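Local coordinates for protein 7,8-dihydro-6-hydroxymethylpterin pyrophosphokinase-dihydropteroate synthase (Plasmodium falciparum, PDB 6JWS) that probably catalyses two successive steps of folate biosynthesis, pyrophosphorylation of 6-hydroxymethyl-7,8-dihydropterin by ATP and condensation of the resulting diphosphate with 4-aminobenzoate to 7,8-dihydropteroate, at residues 186-191 with 206-211; 20-25 with 164-169; 226-231 with 304-309; 180-185 with 311-316. The protein carries 1 engineered substitution. All coordinates share one frame; numbering follows the deposited sequence.

In the fold
All four contacts lie in the HPPK part of the chain, around or behind the ATP site. Contacts 1 and 4 both touch ATP and share helix 177-190; their centres are about 10 Å apart. Contact 1 brings the magnesium aspartates and the adenine-binding Ile211, and contact 4 adds the ribose-binding loop. Contact 2 is the neighbouring strand pair, about 10 Å from contact 1 between centres. There Asp210 N lies 2.9 Å from Asn21 O, so strand 16-24 backs the metal-binding strand. Contact 3 stands further out, with the Met309 side chain about 11 Å from ATP. It meets contact 4 where Met309 CE lies 3.3 Å from Val182 O.

Contact 1: 186-191 with 206-211; sequences YIEELM and IIDIDI. With MG (magnesium ion), chain K; ATP (adenosine-5'-triphosphate), chain J.
The carboxylate of Glu188 is met from above its plane by the backbone of Ile209. Ile209 N donates to Glu188 OE2 at 3.2 Å, and the bond is nearly straight at 162°. An extended chain beyond CG carries this carboxylate from the helix to the strand. Two further carboxylates, of Asp208 and Asp210, hold the magnesium ion. Asp208 OD1 binds it at 2.4 Å and Asp210 OD1 at 2.3 Å; two ATP phosphate oxygens and a water also bind. This is the paired-aspartate metal site of HPPK. Glu188 OE2 stands 4.3 Å from Asp208 OD1; Glu188 is a magnesium ligand in another structure of this protein, though not here. At the end of the strand, Ile211 N donates to ATP N1 and Ile211 O accepts from N6, reading the adenine edge. Away from the acids, the contact is apolar. Met191 bends at chi3 (-81°) and lays CE 3.7 Å from Ile207 CG2. The Ile187 and Ile209 side chains cross at about a right angle, CG2 against CD1. Helix 186-190 runs almost antiparallel to strand 208-211, at 172°. Helix 30-44 packs beside Ile187, Met191 and Ile207, and strand 16-24 pairs with the strand through Gly23 and Asn21.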
# COMPACT_ATOMS: atom_id res chain seq x y z
N TYR B 186 16.87 -29.85 -37.94
CA TYR B 186 18.32 -29.76 -37.93
C TYR B 186 18.77 -28.94 -36.72
O TYR B 186 19.56 -29.42 -35.91
CB TYR B 186 18.87 -29.25 -39.26
CG TYR B 186 20.37 -29.25 -39.34
CD1 TYR B 186 21.08 -30.44 -39.44
CD2 TYR B 186 21.10 -28.07 -39.30
CE1 TYR B 186 22.46 -30.47 -39.50
CE2 TYR B 186 22.48 -28.08 -39.36
CZ TYR B 186 23.17 -29.28 -39.46
OH TYR B 186 24.53 -29.31 -39.51
N ILE B 187 18.22 -27.72 -36.59
CA ILE B 187 18.52 -26.83 -35.48
C ILE B 187 18.34 -27.55 -34.14
O ILE B 187 19.21 -27.49 -33.29
CB ILE B 187 17.69 -25.52 -35.57
CG1 ILE B 187 18.20 -24.61 -36.69
CG2 ILE B 187 17.66 -24.78 -34.24
CD1 ILE B 187 17.22 -23.56 -37.13
N GLU B 188 17.22 -28.27 -33.97
CA GLU B 188 16.98 -28.96 -32.70
C GLU B 188 18.12 -29.94 -32.42
O GLU B 188 18.66 -29.94 -31.32
CB GLU B 188 15.64 -29.71 -32.66
CG GLU B 188 14.43 -28.80 -32.64
CD GLU B 188 13.08 -29.47 -32.47
OE1 GLU B 188 12.99 -30.49 -31.77
OE2 GLU B 188 12.10 -28.94 -33.02
N GLU B 189 18.45 -30.75 -33.43
CA GLU B 189 19.48 -31.78 -33.32
C GLU B 189 20.82 -31.15 -32.98
O GLU B 189 21.55 -31.68 -32.14
CB GLU B 189 19.58 -32.61 -34.60
CG GLU B 189 18.52 -33.69 -34.74
CD GLU B 189 18.52 -34.77 -33.67
OE1 GLU B 189 19.60 -35.04 -33.08
OE2 GLU B 189 17.42 -35.35 -33.42
N LEU B 190 21.14 -30.01 -33.61
CA LEU B 190 22.39 -29.31 -33.34
C LEU B 190 22.51 -29.02 -31.85
O LEU B 190 23.61 -29.07 -31.29
CB LEU B 190 22.46 -28.01 -34.14
CG LEU B 190 23.04 -28.07 -35.55
CD1 LEU B 190 23.12 -26.66 -36.14
CD2 LEU B 190 24.41 -28.73 -35.57
N MET B 191 21.38 -28.72 -31.21
CA MET B 191 21.37 -28.32 -29.82
C MET B 191 21.47 -29.54 -28.91
O MET B 191 21.56 -29.40 -27.69
CB MET B 191 20.15 -27.45 -29.48
CG MET B 191 20.29 -26.04 -30.03
SD MET B 191 18.92 -24.92 -29.68
CE MET B 191 17.75 -25.42 -30.94
N ILE B 206 14.30 -30.88 -24.44
CA ILE B 206 15.28 -29.80 -24.10
C ILE B 206 14.99 -28.55 -24.93
O ILE B 206 15.07 -27.43 -24.42
CB ILE B 206 16.74 -30.28 -24.22
CG1 ILE B 206 17.69 -29.16 -24.66
CG2 ILE B 206 16.83 -31.49 -25.15
CD1 ILE B 206 19.11 -29.30 -24.18
N ILE B 207 14.67 -28.73 -26.22
CA ILE B 207 14.13 -27.68 -27.06
C ILE B 207 13.09 -28.28 -28.01
O ILE B 207 13.26 -29.39 -28.51
CB ILE B 207 15.24 -26.89 -27.81
CG1 ILE B 207 14.66 -25.84 -28.76
CG2 ILE B 207 16.19 -27.83 -28.55
CD1 ILE B 207 14.38 -24.50 -28.13
N ASP B 208 12.00 -27.53 -28.21
CA ASP B 208 10.90 -27.90 -29.09
C ASP B 208 10.54 -26.65 -29.88
O ASP B 208 10.11 -25.67 -29.30
CB ASP B 208 9.73 -28.48 -28.28
CG ASP B 208 8.55 -28.99 -29.10
OD1 ASP B 208 8.74 -29.24 -30.29
OD2 ASP B 208 7.42 -29.14 -28.53
N ILE B 209 10.77 -26.69 -31.20
CA ILE B 209 10.48 -25.57 -32.08
C ILE B 209 9.36 -25.97 -33.05
O ILE B 209 9.57 -26.84 -33.89
CB ILE B 209 11.75 -25.13 -32.83
CG1 ILE B 209 12.92 -24.85 -31.88
CG2 ILE B 209 11.44 -23.95 -33.74
CD1 ILE B 209 14.23 -24.56 -32.58
N ASP B 210 8.22 -25.29 -32.95
CA ASP B 210 7.02 -25.61 -33.71
C ASP B 210 6.77 -24.50 -34.71
O ASP B 210 7.19 -23.38 -34.47
CB ASP B 210 5.79 -25.68 -32.80
CG ASP B 210 5.86 -26.85 -31.85
OD1 ASP B 210 6.38 -27.90 -32.27
OD2 ASP B 210 5.41 -26.71 -30.69
N ILE B 211 6.11 -24.83 -35.83
CA ILE B 211 5.70 -23.79 -36.75
C ILE B 211 4.23 -23.53 -36.49
O ILE B 211 3.43 -24.45 -36.60
CB ILE B 211 5.95 -24.16 -38.22
CG1 ILE B 211 7.38 -24.66 -38.45
CG2 ILE B 211 5.58 -23.00 -39.13
CD1 ILE B 211 7.65 -25.04 -39.89
MG MG K . 6.46 -29.78 -30.93
PG ATP J . 3.80 -31.00 -32.04
O1G ATP J . 3.26 -30.38 -30.77
O2G ATP J . 2.71 -31.35 -33.04
O3G ATP J . 4.90 -30.15 -32.66
PB ATP J . 4.96 -33.09 -30.22
O1B ATP J . 4.98 -34.57 -30.40
O2B ATP J . 4.24 -32.50 -29.05
O3B ATP J . 4.46 -32.42 -31.59
PA ATP J . 7.62 -32.48 -31.29
O1A ATP J . 7.71 -31.05 -31.74
O2A ATP J . 8.86 -33.13 -30.77
O3A ATP J . 6.47 -32.58 -30.17
O5' ATP J . 6.99 -33.38 -32.46
C5' ATP J . 6.58 -32.72 -33.68
C4' ATP J . 5.82 -33.70 -34.54
O4' ATP J . 4.60 -33.08 -35.04
C3' ATP J . 6.57 -34.19 -35.78
O3' ATP J . 6.22 -35.55 -36.03
C2' ATP J . 6.10 -33.20 -36.85
O2' ATP J . 6.10 -33.69 -38.17
C1' ATP J . 4.66 -32.95 -36.44
N9 ATP J . 4.17 -31.62 -36.83
C8 ATP J . 3.02 -31.36 -37.52
N7 ATP J . 2.83 -30.07 -37.72
C5 ATP J . 3.92 -29.46 -37.11
C6 ATP J . 4.28 -28.11 -36.96
N6 ATP J . 3.57 -27.11 -37.46
N1 ATP J . 5.44 -27.84 -36.30
C2 ATP J . 6.15 -28.86 -35.81
N3 ATP J . 5.90 -30.17 -35.88
C4 ATP J . 4.76 -30.41 -36.55
O HOH W 1 4.96 -28.97 -29.41

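Contact 2: 20-25 with 164-169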
# COMPACT_ATOMS: atom_id res chain seq x y z
N LEU B 20 6.84 -18.92 -35.14
CA LEU B 20 7.36 -20.08 -34.44
C LEU B 20 7.06 -20.02 -32.95
O LEU B 20 6.93 -18.93 -32.37
CB LEU B 20 8.88 -20.19 -34.65
CG LEU B 20 9.40 -20.18 -36.09
CD1 LEU B 20 10.90 -20.41 -36.08
CD2 LEU B 20 8.70 -21.23 -36.94
N ASN B 21 6.99 -21.22 -32.34
CA ASN B 21 7.01 -21.42 -30.91
C ASN B 21 8.32 -22.11 -30.51
O ASN B 21 8.73 -23.08 -31.15
CB ASN B 21 5.78 -22.20 -30.42
CG ASN B 21 5.65 -22.12 -28.91
OD1 ASN B 21 5.15 -21.14 -28.38
ND2 ASN B 21 6.12 -23.12 -28.19
N LEU B 22 8.97 -21.60 -29.46
CA LEU B 22 10.20 -22.15 -28.90
C LEU B 22 9.92 -22.50 -27.44
O LEU B 22 9.56 -21.62 -26.67
CB LEU B 22 11.31 -21.09 -28.95
CG LEU B 22 12.01 -20.81 -30.28
CD1 LEU B 22 11.05 -20.59 -31.43
CD2 LEU B 22 12.93 -19.60 -30.14
N GLY B 23 10.10 -23.77 -27.06
CA GLY B 23 9.75 -24.24 -25.73
C GLY B 23 10.87 -25.08 -25.12
O GLY B 23 11.59 -25.76 -25.83
N THR B 24 11.03 -25.00 -23.80
CA THR B 24 11.94 -25.88 -23.08
C THR B 24 11.36 -26.16 -21.70
O THR B 24 10.56 -25.37 -21.21
CB THR B 24 13.36 -25.30 -22.98
OG1 THR B 24 14.07 -26.24 -22.18
CG2 THR B 24 13.42 -23.94 -22.32
N ASN B 25 11.78 -27.27 -21.09
CA ASN B 25 11.34 -27.67 -19.76
C ASN B 25 12.41 -27.34 -18.73
O ASN B 25 12.17 -27.45 -17.53
CB ASN B 25 11.00 -29.16 -19.70
CG ASN B 25 9.89 -29.54 -20.66
OD1 ASN B 25 10.12 -30.29 -21.61
ND2 ASN B 25 8.70 -29.03 -20.42
N TYR B 164 8.70 -23.32 -20.52
CA TYR B 164 9.23 -22.00 -20.81
C TYR B 164 9.11 -21.79 -22.31
O TYR B 164 9.60 -22.59 -23.10
CB TYR B 164 10.65 -21.83 -20.25
CG TYR B 164 10.65 -22.02 -18.75
CD1 TYR B 164 10.79 -23.28 -18.20
CD2 TYR B 164 10.39 -20.96 -17.91
CE1 TYR B 164 10.71 -23.49 -16.83
CE2 TYR B 164 10.31 -21.14 -16.54
CZ TYR B 164 10.45 -22.41 -16.00
OH TYR B 164 10.36 -22.61 -14.65
N ASN B 165 8.43 -20.70 -22.67
CA ASN B 165 7.84 -20.55 -23.98
C ASN B 165 8.10 -19.15 -24.51
O ASN B 165 8.01 -18.18 -23.77
CB ASN B 165 6.32 -20.68 -23.88
CG ASN B 165 5.76 -21.65 -24.89
OD1 ASN B 165 6.04 -22.85 -24.82
ND2 ASN B 165 4.95 -21.14 -25.81
N LEU B 166 8.26 -19.05 -25.82
CA LEU B 166 8.43 -17.78 -26.49
C LEU B 166 8.04 -17.98 -27.95
O LEU B 166 8.41 -18.99 -28.53
CB LEU B 166 9.92 -17.41 -26.35
CG LEU B 166 10.46 -16.37 -27.32
CD1 LEU B 166 9.91 -15.02 -26.94
CD2 LEU B 166 11.97 -16.35 -27.25
N THR B 167 7.29 -17.02 -28.51
CA THR B 167 7.06 -17.00 -29.95
C THR B 167 7.97 -15.99 -30.64
O THR B 167 8.52 -15.09 -29.99
CB THR B 167 5.57 -16.84 -30.29
OG1 THR B 167 5.04 -15.62 -29.76
CG2 THR B 167 4.72 -18.05 -29.91
N VAL B 168 8.16 -16.17 -31.96
CA VAL B 168 8.93 -15.30 -32.83
C VAL B 168 8.26 -15.25 -34.19
O VAL B 168 7.70 -16.24 -34.65
CB VAL B 168 10.42 -15.71 -32.96
CG1 VAL B 168 11.04 -16.14 -31.65
CG2 VAL B 168 10.65 -16.75 -34.04
N VAL B 169 8.30 -14.07 -34.83
CA VAL B 169 7.96 -13.95 -36.24
C VAL B 169 9.27 -13.85 -37.03
O VAL B 169 10.17 -13.07 -36.67
CB VAL B 169 7.03 -12.76 -36.52
CG1 VAL B 169 6.74 -12.61 -38.00
CG2 VAL B 169 5.74 -12.81 -35.71
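Asn21 and Asn165 cross their side chains at about a right angle on one face of an antiparallel strand pair. Their amide planes are turned 42° apart. Asn21 ND2 donates to Asn165 OD1 in a weak bond of 3.4 Å. The chi1 of Asn21 (-167°) swings its amide away from the backbone N and toward the partner strand. Thr167 joins this face, with CG2 3.5 Å from Asn21 OD1. The other face is mostly apolar. Leu20 CB approaches Val168 CG2 at 3.9 Å, the two side chains set at a slant. Leu22 CD2 reaches Val168 CG1 at 4.2 Å. Thr24 lays CG2 against Tyr164 CB, and Thr24 O sits at the edge of the tyrosine ring, near its plane. The polar ends here bond outside the pair, Thr24 OG1 with Ile206 O and Tyr164 OH with Glu56. Helix 30-44 packs on this face through Leu34 and Leu38, and helix 327-336 packs on the asparagine face through Cys332. The pairs Leu20-Val168, Leu22-Leu166 and Thr24-Tyr164 are hydrogen-bonded in both directions. These six backbone bonds join central strands of the HPPK sheet. The chemistry implies a two-sided sheet: amides and a threonine toward one helix, and chiefly aliphatic groups toward the other.

Contact 3: 226-231 with 304-309; sequences LEKNMI and EIINNM
Lys228 begins the contact, setting its CB 4.0 Å from Ile306 CG2. Just before it, Glu227 holds the N-cap position of helix 228-236. The lysine chain bends at chi3 (-75°), and the ammonium end leads away from the other segment, so the aliphatic part does the packing at an exposed border. One turn on, Ile231 is the main residue on this side. With chi1 at -73°, its CG1 stands beside the backbone N and CG2 falls anti to it. CG2 points across and meets two partners. Ile306 CG2 lies 4.0 Å from it, the two isoleucine side chains sliding past each other in opposite directions. Met309 CE lies 3.8 Å from the same methyl; the methionine crosses at a slant after bending at chi3 (54°). The second branch of Ile231 also packs, with CD1 4.1 Å from Met309 CB. No hydrogen bond joins the two segments, so the contact is held by apolar packing. It is a junction between the start of one helix and a short, weakly bonded one. Val310, just beyond, touches both Lys228 and Ile231. Helix 177-190 lies alongside: Val182 packs on Met309, while Tyr186 and Glu189 meet Ile305.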
# COMPACT_ATOMS: atom_id res chain seq x y z
N LEU B 226 10.37 -38.98 -45.45
CA LEU B 226 11.41 -38.37 -46.27
C LEU B 226 12.67 -39.23 -46.15
O LEU B 226 13.09 -39.56 -45.05
CB LEU B 226 11.69 -36.95 -45.76
CG LEU B 226 10.52 -35.96 -45.79
CD1 LEU B 226 10.82 -34.75 -44.93
CD2 LEU B 226 10.20 -35.53 -47.22
N GLU B 227 13.23 -39.60 -47.31
CA GLU B 227 14.48 -40.35 -47.34
C GLU B 227 15.62 -39.40 -46.99
O GLU B 227 15.54 -38.20 -47.25
CB GLU B 227 14.68 -41.02 -48.70
CG GLU B 227 14.28 -42.49 -48.72
CD GLU B 227 12.78 -42.78 -48.70
OE1 GLU B 227 12.10 -42.44 -49.69
OE2 GLU B 227 12.31 -43.34 -47.69
N LYS B 228 16.69 -39.96 -46.40
CA LYS B 228 17.89 -39.23 -46.02
C LYS B 228 18.38 -38.39 -47.20
O LYS B 228 18.91 -37.30 -47.00
CB LYS B 228 18.98 -40.19 -45.54
CG LYS B 228 18.54 -41.25 -44.53
CD LYS B 228 19.43 -42.47 -44.49
CE LYS B 228 19.24 -43.40 -45.68
NZ LYS B 228 20.35 -44.36 -45.83
N ASN B 229 18.21 -38.91 -48.42
CA ASN B 229 18.54 -38.20 -49.65
C ASN B 229 17.87 -36.83 -49.64
O ASN B 229 18.54 -35.81 -49.79
CB ASN B 229 18.19 -39.04 -50.89
CG ASN B 229 18.23 -38.28 -52.20
OD1 ASN B 229 17.20 -38.06 -52.83
ND2 ASN B 229 19.42 -37.87 -52.62
N MET B 230 16.55 -36.83 -49.42
CA MET B 230 15.71 -35.65 -49.54
C MET B 230 16.08 -34.60 -48.48
O MET B 230 16.19 -33.42 -48.79
CB MET B 230 14.23 -36.02 -49.41
CG MET B 230 13.28 -34.90 -49.80
SD MET B 230 13.90 -33.93 -51.19
CE MET B 230 12.44 -32.98 -51.62
N ILE B 231 16.28 -35.06 -47.24
CA ILE B 231 16.65 -34.19 -46.13
C ILE B 231 17.93 -33.44 -46.49
O ILE B 231 17.98 -32.21 -46.38
CB ILE B 231 16.74 -34.99 -44.81
CG1 ILE B 231 15.35 -35.36 -44.29
CG2 ILE B 231 17.54 -34.22 -43.76
CD1 ILE B 231 15.35 -36.30 -43.10
N GLU B 304 25.74 -37.87 -38.78
CA GLU B 304 25.10 -38.61 -37.71
C GLU B 304 23.74 -38.00 -37.36
O GLU B 304 22.92 -38.63 -36.70
CB GLU B 304 26.02 -38.63 -36.48
CG GLU B 304 26.43 -37.25 -36.01
CD GLU B 304 27.79 -37.15 -35.33
OE1 GLU B 304 28.19 -38.12 -34.66
OE2 GLU B 304 28.45 -36.10 -35.49
N ILE B 305 23.52 -36.76 -37.82
CA ILE B 305 22.36 -35.96 -37.43
C ILE B 305 21.16 -36.34 -38.30
O ILE B 305 20.07 -36.56 -37.78
CB ILE B 305 22.70 -34.46 -37.48
CG1 ILE B 305 23.52 -34.03 -36.25
CG2 ILE B 305 21.45 -33.60 -37.65
CD1 ILE B 305 24.11 -32.64 -36.33
N ILE B 306 21.38 -36.42 -39.62
CA ILE B 306 20.33 -36.62 -40.61
C ILE B 306 19.56 -37.91 -40.29
O ILE B 306 18.38 -38.03 -40.64
CB ILE B 306 20.91 -36.60 -42.04
CG1 ILE B 306 21.27 -35.18 -42.50
CG2 ILE B 306 19.98 -37.27 -43.04
CD1 ILE B 306 22.71 -34.80 -42.24
N ASN B 307 20.22 -38.84 -39.60
CA ASN B 307 19.67 -40.15 -39.31
C ASN B 307 18.46 -40.04 -38.37
O ASN B 307 17.38 -40.52 -38.70
CB ASN B 307 20.75 -41.11 -38.79
CG ASN B 307 21.94 -41.21 -39.72
OD1 ASN B 307 23.06 -40.84 -39.36
ND2 ASN B 307 21.71 -41.69 -40.93
N ASN B 308 18.67 -39.38 -37.22
CA ASN B 308 17.65 -39.21 -36.20
C ASN B 308 16.43 -38.50 -36.77
O ASN B 308 15.31 -38.70 -36.30
CB ASN B 308 18.19 -38.43 -35.00
CG ASN B 308 19.52 -38.96 -34.50
OD1 ASN B 308 20.56 -38.39 -34.81
ND2 ASN B 308 19.49 -40.04 -33.74
N MET B 309 16.67 -37.68 -37.81
CA MET B 309 15.70 -36.75 -38.37
C MET B 309 14.64 -37.48 -39.19
O MET B 309 13.51 -37.00 -39.28
CB MET B 309 16.38 -35.69 -39.23
CG MET B 309 17.11 -34.59 -38.44
SD MET B 309 17.91 -33.29 -39.43
CE MET B 309 16.53 -32.75 -40.45

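Contact 4: 180-185 with 311-316; sequences MLVVIK and DNIEFL. With ATP (adenosine-5'-triphosphate), chain J.
Helix 180-185 faces an irregular loop, 311-316, with Val182 CA 8.0 Å from Ile313 CA and Lys185 CA 7.9 Å from Asn312 CA. Together they form one wall of the ATP pocket of the HPPK fold. Ile313 is the centre of the packing. Leu181 and Ile313 reach toward each other tip to tip, with Leu181 CD2 3.7 Å from Ile313 CG2. The leucine's CG is anti to its backbone N (chi1 -178°), which projects the two methyls outward: CD2 to the loop, CD1 to the adenine at C2. Leu316 slides past Leu181 from the other end of the loop, CD1 against the same CD2 at 3.8 Å. Val182 crosses Ile313 at about a right angle, CG2 to CD1. Lys185 CG rests 3.8 Å from Ile313 CG1. Beyond it the chain bends at chi2 (-62°) and carries NZ beside C5' and the alpha phosphate, 4.0 Å from O1A of ATP. The loop backbone grips the ribose. Asn312 O accepts from O3' of ATP, and Glu314 N donates to O3' as well. Phe315 N donates to O2'. Strand 219-221 pairs with this end of the loop: Met221 is backbone hydrogen-bonded to Leu316, and the Phe220 ring meets that of Phe315. On one face of the Phe315 ring, displaced toward its rim, sits the adenine C8 of ATP, 3.5 Å from Phe315 CE2.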
# COMPACT_ATOMS: atom_id res chain seq x y z
N MET B 180 11.04 -25.70 -44.05
CA MET B 180 11.36 -25.01 -42.81
C MET B 180 11.45 -25.99 -41.65
O MET B 180 12.39 -25.93 -40.85
CB MET B 180 10.37 -23.89 -42.47
CG MET B 180 10.72 -23.21 -41.15
SD MET B 180 10.14 -21.52 -41.11
CE MET B 180 8.42 -21.80 -40.76
N LEU B 181 10.48 -26.91 -41.57
CA LEU B 181 10.48 -27.87 -40.47
C LEU B 181 11.75 -28.73 -40.51
O LEU B 181 12.33 -29.03 -39.46
CB LEU B 181 9.21 -28.71 -40.52
CG LEU B 181 9.05 -29.72 -39.39
CD1 LEU B 181 9.10 -29.03 -38.03
CD2 LEU B 181 7.76 -30.49 -39.55
N VAL B 182 12.19 -29.09 -41.72
CA VAL B 182 13.40 -29.89 -41.86
C VAL B 182 14.57 -29.13 -41.24
O VAL B 182 15.28 -29.68 -40.39
CB VAL B 182 13.68 -30.28 -43.33
CG1 VAL B 182 15.04 -30.94 -43.50
CG2 VAL B 182 12.56 -31.15 -43.92
N VAL B 183 14.76 -27.86 -41.64
CA VAL B 183 15.83 -27.04 -41.09
C VAL B 183 15.66 -26.88 -39.57
O VAL B 183 16.64 -26.90 -38.84
CB VAL B 183 15.98 -25.68 -41.78
CG1 VAL B 183 17.20 -24.94 -41.26
CG2 VAL B 183 16.06 -25.81 -43.30
N ILE B 184 14.41 -26.74 -39.10
CA ILE B 184 14.15 -26.60 -37.68
C ILE B 184 14.60 -27.87 -36.96
O ILE B 184 15.21 -27.80 -35.89
CB ILE B 184 12.68 -26.24 -37.41
CG1 ILE B 184 12.38 -24.77 -37.70
CG2 ILE B 184 12.27 -26.63 -35.99
CD1 ILE B 184 10.93 -24.48 -37.97
N LYS B 185 14.27 -29.03 -37.55
CA LYS B 185 14.67 -30.32 -37.00
C LYS B 185 16.19 -30.41 -36.93
O LYS B 185 16.72 -30.93 -35.96
CB LYS B 185 14.05 -31.47 -37.80
CG LYS B 185 12.54 -31.61 -37.66
CD LYS B 185 12.10 -31.90 -36.23
CE LYS B 185 10.60 -31.73 -36.05
NZ LYS B 185 10.17 -32.19 -34.71
N ASP B 311 12.64 -40.08 -39.04
CA ASP B 311 11.37 -40.53 -38.48
C ASP B 311 10.63 -39.37 -37.81
O ASP B 311 9.43 -39.48 -37.56
CB ASP B 311 11.58 -41.69 -37.51
CG ASP B 311 11.47 -43.06 -38.16
OD1 ASP B 311 10.43 -43.32 -38.80
OD2 ASP B 311 12.42 -43.86 -38.01
N ASN B 312 11.35 -38.27 -37.56
CA ASN B 312 10.91 -37.22 -36.65
C ASN B 312 9.73 -36.44 -37.22
O ASN B 312 8.94 -35.90 -36.45
CB ASN B 312 12.07 -36.32 -36.20
CG ASN B 312 12.87 -36.92 -35.06
OD1 ASN B 312 12.35 -37.69 -34.26
ND2 ASN B 312 14.14 -36.56 -34.98
N ILE B 313 9.61 -36.39 -38.55
CA ILE B 313 8.56 -35.63 -39.20
C ILE B 313 7.50 -36.60 -39.71
O ILE B 313 7.62 -37.15 -40.80
CB ILE B 313 9.12 -34.73 -40.32
CG1 ILE B 313 10.23 -33.81 -39.80
CG2 ILE B 313 8.00 -33.94 -40.99
CD1 ILE B 313 10.82 -32.91 -40.86
N GLU B 314 6.45 -36.77 -38.91
CA GLU B 314 5.39 -37.72 -39.20
C GLU B 314 4.30 -37.04 -40.02
O GLU B 314 3.67 -37.69 -40.85
CB GLU B 314 4.84 -38.32 -37.91
CG GLU B 314 5.89 -39.05 -37.08
CD GLU B 314 5.39 -40.25 -36.28
OE1 GLU B 314 4.25 -40.18 -35.77
OE2 GLU B 314 6.13 -41.25 -36.19
N PHE B 315 4.07 -35.75 -39.77
CA PHE B 315 3.05 -34.99 -40.48
C PHE B 315 3.35 -33.50 -40.36
O PHE B 315 4.21 -33.11 -39.58
CB PHE B 315 1.64 -35.37 -39.98
CG PHE B 315 1.29 -34.89 -38.60
CD1 PHE B 315 1.75 -35.56 -37.47
CD2 PHE B 315 0.50 -33.76 -38.41
CE1 PHE B 315 1.42 -35.12 -36.20
CE2 PHE B 315 0.18 -33.32 -37.14
CZ PHE B 315 0.63 -34.00 -36.03
N LEU B 316 2.65 -32.69 -41.16
CA LEU B 316 2.76 -31.25 -41.07
C LEU B 316 1.38 -30.63 -40.92
O LEU B 316 0.53 -30.78 -41.79
CB LEU B 316 3.46 -30.70 -42.32
CG LEU B 316 3.73 -29.19 -42.28
CD1 LEU B 316 4.72 -28.85 -41.17
CD2 LEU B 316 4.23 -28.68 -43.62
PG ATP J . 3.80 -31.00 -32.04
O1G ATP J . 3.26 -30.38 -30.77
O2G ATP J . 2.71 -31.35 -33.04
O3G ATP J . 4.90 -30.15 -32.66
PB ATP J . 4.96 -33.09 -30.22
O1B ATP J . 4.98 -34.57 -30.40
O2B ATP J . 4.24 -32.50 -29.05
O3B ATP J . 4.46 -32.42 -31.59
PA ATP J . 7.62 -32.48 -31.29
O1A ATP J . 7.71 -31.05 -31.74
O2A ATP J . 8.86 -33.13 -30.77
O3A ATP J . 6.47 -32.58 -30.17
O5' ATP J . 6.99 -33.38 -32.46
C5' ATP J . 6.58 -32.72 -33.68
C4' ATP J . 5.82 -33.70 -34.54
O4' ATP J . 4.60 -33.08 -35.04
C3' ATP J . 6.57 -34.19 -35.78
O3' ATP J . 6.22 -35.55 -36.03
C2' ATP J . 6.10 -33.20 -36.85
O2' ATP J . 6.10 -33.69 -38.17
C1' ATP J . 4.66 -32.95 -36.44
N9 ATP J . 4.17 -31.62 -36.83
C8 ATP J . 3.02 -31.36 -37.52
N7 ATP J . 2.83 -30.07 -37.72
C5 ATP J . 3.92 -29.46 -37.11
C6 ATP J . 4.28 -28.11 -36.96
N6 ATP J . 3.57 -27.11 -37.46
N1 ATP J . 5.44 -27.84 -36.30
C2 ATP J . 6.15 -28.86 -35.81
N3 ATP J . 5.90 -30.17 -35.88
C4 ATP J . 4.76 -30.41 -36.55